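Side-chain contacts in protein SeqA (Vibrio cholerae, PDB 3SK7), which negatively regulates the initiation of DNA replication, probably by binding pairs of hemimethylated GATC sequences at the replication origin so that each origin fires once per cell cycle: residues A18-A23 with F27-S32; W81-N86 with Q92-Q97. All coordinates share one frame; numbering follows the deposited sequence. Where two conformers were deposited one is given.

Contact 1 of 2, residues A18-A23 with F27-S32; sequences AGLKNA and FMLILS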
ATOM      1  N   ALA A  18      -0.430   0.183  15.613  1.00 13.87           N
ATOM      2  CA  ALA A  18      -1.255  -0.557  16.561  1.00 15.44           C
ATOM      3  C   ALA A  18      -2.521   0.146  16.893  1.00 18.17           C
ATOM      4  O   ALA A  18      -3.531  -0.484  17.225  1.00 22.13           O
ATOM      5  CB  ALA A  18      -0.474  -0.796  17.862  1.00 19.70           C
ATOM      6  N   GLY A  19      -2.467   1.464  16.829  1.00 14.62           N
ATOM      7  CA  GLY A  19      -3.593   2.291  17.215  1.00 19.53           C
ATOM      8  C   GLY A  19      -4.705   2.305  16.190  1.00 15.53           C
ATOM      9  O   GLY A  19      -5.803   2.764  16.451  1.00 20.56           O
ATOM     10  N   LEU A  20      -4.412   1.828  14.992  1.00 10.76           N
ATOM     11  CA  LEU A  20      -5.356   1.918  13.884  1.00 11.91           C
ATOM     12  C   LEU A  20      -6.359   0.772  13.918  1.00 12.64           C
ATOM     13  O   LEU A  20      -5.993  -0.375  13.761  1.00 15.02           O
ATOM     14  CB  LEU A  20      -4.596   1.891  12.556  1.00 12.07           C
ATOM     15  CG  LEU A  20      -3.570   2.996  12.315  1.00 13.52           C
ATOM     16  CD1 LEU A  20      -2.868   2.783  10.998  1.00 15.10           C
ATOM     17  CD2 LEU A  20      -4.224   4.392  12.400  1.00 13.87           C
ATOM     18  N   LYS A  21      -7.632   1.086  14.098  1.00 10.59           N
ATOM     19  CA  LYS A  21      -8.654   0.046  14.220  1.00 12.00           C
ATOM     20  C   LYS A  21      -9.311  -0.339  12.902  1.00 13.25           C
ATOM     21  O   LYS A  21     -10.049  -1.334  12.824  1.00 18.53           O
ATOM     22  CB  LYS A  21      -9.736   0.492  15.199  1.00 14.86           C
ATOM     23  CG  LYS A  21      -9.228   0.764  16.593  1.00 18.14           C
ATOM     24  CD  LYS A  21     -10.386   0.948  17.577  1.00 21.12           C
ATOM     25  CE  LYS A  21     -11.343   2.077  17.187  1.00 23.87           C
ATOM     26  NZ  LYS A  21     -10.641   3.386  17.069  1.00 22.89           N
ATOM     27  N   ASN A  22      -9.020   0.418  11.851  1.00 13.03           N
ATOM     28  CA  ASN A  22      -9.689   0.227  10.587  1.00 12.71           C
ATOM     29  C   ASN A  22      -8.724  -0.152   9.471  1.00 10.55           C
ATOM     30  O   ASN A  22      -7.614   0.395   9.351  1.00 10.73           O
ATOM     31  CB  ASN A  22     -10.464   1.487  10.208  1.00 14.65           C
ATOM     32  CG  ASN A  22     -11.501   1.866  11.249  1.00 18.62           C
ATOM     33  OD1 ASN A  22     -12.634   1.407  11.193  1.00 25.23           O
ATOM     34  ND2 ASN A  22     -11.123   2.711  12.185  1.00 22.01           N
ATOM     35  N   ALA A  23      -9.187  -1.068   8.637  1.00 11.11           N
ATOM     36  CA  ALA A  23      -8.364  -1.607   7.552  1.00  8.62           C
ATOM     37  C   ALA A  23      -7.843  -0.547   6.601  1.00 10.05           C
ATOM     38  O   ALA A  23      -6.696  -0.598   6.172  1.00  9.40           O
ATOM     39  CB  ALA A  23      -9.132  -2.641   6.769  1.00 11.51           C
ATOM     40  N   PHE A  27      -3.977  -0.106   5.672  1.00  6.10           N
ATOM     41  CA  PHE A  27      -3.652  -0.203   4.240  1.00  5.99           C
ATOM     42  C   PHE A  27      -2.856   1.025   3.805  1.00  7.85           C
ATOM     43  O   PHE A  27      -1.788   0.923   3.199  1.00  6.28           O
ATOM     44  CB  PHE A  27      -4.956  -0.347   3.468  1.00  8.37           C
ATOM     45  CG  PHE A  27      -4.835  -0.336   1.967  1.00  7.22           C
ATOM     46  CD1 PHE A  27      -4.230  -1.373   1.293  1.00  6.49           C
ATOM     47  CD2 PHE A  27      -5.395   0.681   1.235  1.00  8.27           C
ATOM     48  CE1 PHE A  27      -4.198  -1.401  -0.089  1.00  8.96           C
ATOM     49  CE2 PHE A  27      -5.356   0.652  -0.142  1.00 11.69           C
ATOM     50  CZ  PHE A  27      -4.749  -0.384  -0.796  1.00 10.13           C
ATOM     51  N   MET A  28      -3.396   2.199   4.099  1.00  7.00           N
ATOM     52  CA  MET A  28      -2.731   3.434   3.728  1.00  6.53           C
ATOM     53  C   MET A  28      -1.345   3.628   4.361  1.00  5.55           C
ATOM     54  O   MET A  28      -0.400   4.061   3.678  1.00  7.24           O
ATOM     55  CB  MET A  28      -3.622   4.638   4.032  1.00  6.55           C
ATOM     56  CG  MET A  28      -4.836   4.774   3.123  1.00 11.42           C
ATOM     57  SD  MET A  28      -4.362   4.883   1.400  1.00 18.71           S
ATOM     58  CE  MET A  28      -5.712   5.729   0.661  1.00 22.33           C
ATOM     59  N   LEU A  29      -1.229   3.308   5.660  1.00  5.77           N
ATOM     60  CA  LEU A  29       0.049   3.472   6.322  1.00  5.92           C
ATOM     61  C   LEU A  29       1.081   2.473   5.788  1.00  7.56           C
ATOM     62  O   LEU A  29       2.249   2.794   5.647  1.00  7.24           O
ATOM     63  CB  LEU A  29      -0.109   3.353   7.836  1.00  6.93           C
ATOM     64  CG  LEU A  29       1.144   3.556   8.679  1.00  8.38           C
ATOM     65  CD1 LEU A  29       1.847   4.852   8.325  1.00  9.48           C
ATOM     66  CD2 LEU A  29       0.789   3.530  10.153  1.00 10.00           C
ATOM     67  N   ILE A  30       0.642   1.271   5.478  1.00  5.81           N
ATOM     68  CA  ILE A  30       1.526   0.299   4.836  1.00  6.26           C
ATOM     69  C   ILE A  30       2.065   0.834   3.497  1.00  3.80           C
ATOM     70  O   ILE A  30       3.288   0.795   3.238  1.00  5.51           O
ATOM     71  CB  ILE A  30       0.798  -1.028   4.614  1.00  5.61           C
ATOM     72  CG1 ILE A  30       0.692  -1.807   5.922  1.00  7.12           C
ATOM     73  CG2 ILE A  30       1.517  -1.904   3.579  1.00  7.17           C
ATOM     74  CD1 ILE A  30      -0.373  -2.894   5.921  1.00  7.50           C
ATOM     75  N   LEU A  31       1.166   1.353   2.656  1.00  5.16           N
ATOM     76  CA  LEU A  31       1.596   1.932   1.385  1.00  5.10           C
ATOM     77  C   LEU A  31       2.528   3.136   1.579  1.00  5.64           C
ATOM     78  O   LEU A  31       3.559   3.247   0.908  1.00  5.80           O
ATOM     79  CB  LEU A  31       0.408   2.312   0.533  1.00  6.09           C
ATOM     80  CG  LEU A  31      -0.459   1.148   0.043  1.00  6.66           C
ATOM     81  CD1 LEU A  31      -1.775   1.675  -0.491  1.00  9.58           C
ATOM     82  CD2 LEU A  31       0.248   0.340  -1.010  1.00  7.60           C
ATOM     83  N   SER A  32       2.179   4.025   2.500  1.00  5.24           N
ATOM     84  CA  SER A  32       3.034   5.180   2.760  0.61  5.79           C
ATOM     85  C   SER A  32       4.417   4.725   3.179  1.00  5.09           C
ATOM     86  O   SER A  32       5.431   5.338   2.803  1.00  6.77           O
ATOM     87  CB  SER A  32       2.454   6.061   3.870  0.61  6.38           C
ATOM     88  OG  SER A  32       1.242   6.697   3.488  0.61  7.54           O
TER
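Ala23 and Phe27 are joined through their backbones where the loop 19-22, between helices 15-18 and 23-37, runs into the second of them. Phe27 N donates to Ala23 O at 2.8 Å with an N-H...O angle of 169°. A spacing of four residues makes this the i to i+4 bond of an alpha helix, and Leu31 N to Phe27 O at 3.0 Å repeats it one turn later. Earlier in the loop the backbones draw apart: the CA atoms of Leu20 and Leu29 are 9.4 Å from each other, and two leucine side chains span the gap. Both CB atoms point across it. The two leucines cross at about a right angle and meet through single methyl groups, Leu20 CD1 on Leu29 CD2 at 3.8 Å. With CG anti to its backbone N (chi1 -178°), Leu29 extends its branch away from the helix backbone and brings CD2 to Leu20. Leu29 also touches Glu16 and Phe17 of helix 15-18. Leu20 O accepts a hydrogen bond from Arg26 NH1, on the helix that follows. Phe27 behaves differently: only CB of its side chain lies near Ala23 O, and its ring turns from the loop, with Leu31 CD1 3.6 Å above one face and offset toward the rim. The whole is a short loop linking consecutive helices of the SeqA C-terminal domain and folded back on the start of the second.

Contact 2 of 2, residues W81-N86 with Q92-Q97; sequences WVITNN and QQMVEQ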
ATOM      1  N   TRP A  81      -2.008   8.065  -5.582  1.00  8.31           N
ATOM      2  CA  TRP A  81      -3.402   7.841  -5.258  1.00  8.39           C
ATOM      3  C   TRP A  81      -3.701   6.373  -5.486  1.00  7.29           C
ATOM      4  O   TRP A  81      -3.049   5.716  -6.318  1.00  7.53           O
ATOM      5  CB  TRP A  81      -4.310   8.663  -6.182  1.00  9.22           C
ATOM      6  CG  TRP A  81      -4.238  10.150  -5.922  1.00  8.48           C
ATOM      7  CD1 TRP A  81      -3.189  10.988  -6.178  1.00 10.32           C
ATOM      8  CD2 TRP A  81      -5.256  10.949  -5.331  1.00  9.42           C
ATOM      9  NE1 TRP A  81      -3.498  12.271  -5.771  1.00 11.45           N
ATOM     10  CE2 TRP A  81      -4.758  12.266  -5.237  1.00 10.65           C
ATOM     11  CE3 TRP A  81      -6.538  10.683  -4.861  1.00 10.21           C
ATOM     12  CZ2 TRP A  81      -5.506  13.309  -4.699  1.00 12.59           C
ATOM     13  CZ3 TRP A  81      -7.278  11.720  -4.345  1.00 10.96           C
ATOM     14  CH2 TRP A  81      -6.761  13.014  -4.261  1.00 12.55           C
ATOM     15  N   VAL A  82      -4.677   5.855  -4.736  1.00  6.83           N
ATOM     16  CA  VAL A  82      -5.085   4.459  -4.864  1.00  7.22           C
ATOM     17  C   VAL A  82      -6.594   4.333  -4.816  1.00  8.90           C
ATOM     18  O   VAL A  82      -7.260   5.125  -4.160  1.00  9.95           O
ATOM     19  CB  VAL A  82      -4.412   3.600  -3.771  1.00  8.46           C
ATOM     20  CG1 VAL A  82      -4.875   3.986  -2.368  1.00  8.61           C
ATOM     21  CG2 VAL A  82      -4.645   2.134  -3.988  1.00  7.68           C
ATOM     22  N   ILE A  83      -7.143   3.370  -5.544  1.00  7.35           N
ATOM     23  CA  ILE A  83      -8.566   3.104  -5.476  1.00  9.36           C
ATOM     24  C   ILE A  83      -8.923   2.393  -4.157  1.00  9.80           C
ATOM     25  O   ILE A  83      -8.173   1.545  -3.658  1.00 11.37           O
ATOM     26  CB  ILE A  83      -9.084   2.336  -6.695  1.00 10.84           C
ATOM     27  CG1 ILE A  83      -8.590   0.898  -6.703  1.00 13.66           C
ATOM     28  CG2 ILE A  83      -8.677   3.053  -7.986  1.00 14.13           C
ATOM     29  CD1 ILE A  83      -9.215   0.073  -7.806  1.00 16.61           C
ATOM     30  N   THR A  84     -10.054   2.777  -3.569  1.00 10.21           N
ATOM     31  CA  THR A  84     -10.464   2.235  -2.288  1.00 11.83           C
ATOM     32  C   THR A  84     -11.853   1.648  -2.292  1.00 12.87           C
ATOM     33  O   THR A  84     -12.352   1.302  -1.226  1.00 15.24           O
ATOM     34  CB  THR A  84     -10.354   3.243  -1.145  1.00 12.48           C
ATOM     35  OG1 THR A  84     -11.365   4.250  -1.271  1.00 16.02           O
ATOM     36  CG2 THR A  84      -9.008   3.901  -1.113  1.00 15.42           C
ATOM     37  N   ASN A  85     -12.441   1.475  -3.474  1.00 17.38           N
ATOM     38  CA  ASN A  85     -13.747   0.815  -3.588  1.00 22.17           C
ATOM     39  C   ASN A  85     -13.576  -0.691  -3.510  1.00 20.22           C
ATOM     40  O   ASN A  85     -13.906  -1.424  -4.446  1.00 26.23           O
ATOM     41  CB  ASN A  85     -14.431   1.159  -4.922  1.00 27.72           C
ATOM     42  CG  ASN A  85     -13.700   0.549  -6.129  1.00 30.43           C
ATOM     43  OD1 ASN A  85     -12.498   0.299  -6.080  1.00 28.90           O
ATOM     44  ND2 ASN A  85     -14.433   0.304  -7.207  1.00 34.08           N
ATOM     45  N   ASN A  86     -13.052  -1.165  -2.397  1.00 17.68           N
ATOM     46  CA  ASN A  86     -12.701  -2.573  -2.318  1.00 17.71           C
ATOM     47  C   ASN A  86     -12.746  -3.080  -0.885  1.00 14.30           C
ATOM     48  O   ASN A  86     -12.795  -2.288   0.046  1.00 15.47           O
ATOM     49  CB  ASN A  86     -11.317  -2.828  -2.926  1.00 21.95           C
ATOM     50  CG  ASN A  86     -10.295  -1.767  -2.549  1.00 15.73           C
ATOM     51  OD1 ASN A  86     -10.167  -1.390  -1.383  1.00 15.97           O
ATOM     52  ND2 ASN A  86      -9.578  -1.267  -3.543  1.00 20.03           N
ATOM     53  N   GLN A  92      -5.432  -6.608   0.577  1.00  7.02           N
ATOM     54  CA  GLN A  92      -4.324  -7.529   0.833  1.00  7.24           C
ATOM     55  C   GLN A  92      -3.638  -7.909  -0.473  1.00  8.07           C
ATOM     56  O   GLN A  92      -2.399  -7.928  -0.569  1.00  9.70           O
ATOM     57  CB  GLN A  92      -4.847  -8.773   1.572  1.00  9.96           C
ATOM     58  CG  GLN A  92      -5.254  -8.507   3.009  1.00 12.06           C
ATOM     59  CD  GLN A  92      -5.982  -9.658   3.641  1.00 16.09           C
ATOM     60  OE1 GLN A  92      -6.683 -10.426   2.983  1.00 19.16           O
ATOM     61  NE2 GLN A  92      -5.860  -9.754   4.937  1.00 23.21           N
ATOM     62  N   GLN A  93      -4.436  -8.228  -1.487  1.00  9.28           N
ATOM     63  CA  GLN A  93      -3.863  -8.620  -2.772  1.00  9.24           C
ATOM     64  C   GLN A  93      -3.066  -7.509  -3.419  1.00  8.40           C
ATOM     65  O   GLN A  93      -2.044  -7.747  -4.052  1.00  9.79           O
ATOM     66  CB  GLN A  93      -4.982  -9.053  -3.735  1.00 14.05           C
ATOM     67  CG  GLN A  93      -5.675 -10.326  -3.298  1.00 22.49           C
ATOM     68  CD  GLN A  93      -6.806 -10.747  -4.234  1.00 32.68           C
ATOM     69  OE1 GLN A  93      -7.372  -9.923  -4.946  1.00 37.13           O
ATOM     70  NE2 GLN A  93      -7.124 -12.040  -4.243  1.00 37.96           N
ATOM     71  N   MET A  94      -3.548  -6.289  -3.280  1.00  7.65           N
ATOM     72  CA  MET A  94      -2.853  -5.130  -3.844  1.00  9.79           C
ATOM     73  C   MET A  94      -1.494  -4.926  -3.174  1.00  6.19           C
ATOM     74  O   MET A  94      -0.477  -4.678  -3.842  1.00  8.64           O
ATOM     75  CB  MET A  94      -3.707  -3.883  -3.677  1.00 12.29           C
ATOM     76  CG  MET A  94      -5.027  -3.964  -4.441  1.00 14.15           C
ATOM     77  SD  MET A  94      -6.264  -2.733  -3.976  1.00 19.44           S
ATOM     78  CE  MET A  94      -5.347  -1.312  -4.502  1.00 11.71           C
ATOM     79  N   VAL A  95      -1.487  -5.019  -1.845  1.00  6.51           N
ATOM     80  CA  VAL A  95      -0.238  -4.855  -1.111  1.00  6.13           C
ATOM     81  C   VAL A  95       0.753  -5.990  -1.440  1.00  6.91           C
ATOM     82  O   VAL A  95       1.949  -5.761  -1.601  1.00  7.87           O
ATOM     83  CB  VAL A  95      -0.489  -4.783   0.402  1.00  7.03           C
ATOM     84  CG1 VAL A  95       0.800  -4.967   1.177  1.00  7.57           C
ATOM     85  CG2 VAL A  95      -1.133  -3.470   0.781  1.00  9.24           C
ATOM     86  N   GLU A  96       0.240  -7.205  -1.549  1.00  6.47           N
ATOM     87  CA  GLU A  96       1.092  -8.306  -1.935  1.00  7.68           C
ATOM     88  C   GLU A  96       1.730  -8.078  -3.304  1.00  8.86           C
ATOM     89  O   GLU A  96       2.928  -8.277  -3.469  1.00 10.03           O
ATOM     90  CB  GLU A  96       0.288  -9.614  -1.964  1.00 10.85           C
ATOM     91  CG  GLU A  96       1.084 -10.802  -2.484  1.00 13.47           C
ATOM     92  CD  GLU A  96       0.275 -12.064  -2.583  1.00 21.11           C
ATOM     93  OE1 GLU A  96      -0.977 -12.007  -2.738  1.00 26.39           O
ATOM     94  OE2 GLU A  96       0.913 -13.125  -2.532  1.00 29.36           O
ATOM     95  N   GLN A  97       0.926  -7.669  -4.282  1.00  8.13           N
ATOM     96  CA  GLN A  97       1.435  -7.426  -5.626  0.61 10.76           C
ATOM     97  C   GLN A  97       2.559  -6.404  -5.603  1.00  9.31           C
ATOM     98  O   GLN A  97       3.653  -6.591  -6.235  1.00 10.90           O
ATOM     99  CB  GLN A  97       0.314  -6.936  -6.547  0.61 15.19           C
ATOM    100  CG  GLN A  97      -0.668  -8.023  -6.947  0.61 22.94           C
ATOM    101  CD  GLN A  97      -1.970  -7.499  -7.538  0.61 30.37           C
ATOM    102  OE1 GLN A  97      -2.068  -6.349  -7.977  0.61 39.39           O
ATOM    103  NE2 GLN A  97      -2.987  -8.359  -7.552  0.61 29.80           N
TER
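Val82 is the first residue of segment 81-86 to reach helix 88-101. Its CG2, anti to the backbone N, meets Met94 CE at 3.6 Å, the two side chains crossing obliquely. Next comes Ile83, whose closest atom to the same methyl is its carbonyl oxygen: Ile83 O lies 4.1 Å from Met94 CE, while Ile83 CG1 is more distant at 4.5 Å. The terminal methyl of Met94 thus meets Val82 and, more loosely, the carbonyl and side chain of Ile83, and a bend at chi3 (64°) sets the direction of that methyl. Backbone bonds between Val82 and Lys73 and between Trp81 and Ala57 put residues 81-82 in the central strand of a small three-stranded antiparallel sheet, so the methionine joins helix to sheet. Past the strand, Asn85 centres an inverse gamma turn that leads to Asn86. The amide of Asn86 approaches Met94 from the opposite direction, with ND2 3.6 Å from SD and no hydrogen bond between them. ND2 donates to Ile83 O at 3.1 Å, from well above the carbonyl plane (56° out of it) and with an N-H...O angle of 149°. The other polar atom of the amide, OD1, is hydrogen-bonded to Lys91 NZ, on helix 88-101.

How the contacts relate
Contact 1 closes before contact 2 opens along the chain, yet their centres are only 12 Å apart and they touch directly through helix 23-37. Phe27 is the main bridge: its CZ lies 3.9 Å from Met94 CE, the methyl that carries contact 2, and its CD1 lies 3.8 Å from Val95 CG2. One residue further along, Met28 CE packs on Val82 CG1 at 3.6 Å, leaving the other branch of that valine to Met94. Ile30 CG2 adds a looser approach to Val95 CG1 at 4.0 Å. Helix 23-37 therefore meets both partners of contact 2, strand 81-82 and helix 88-101, in one apolar interior, with contact 1 at its periphery.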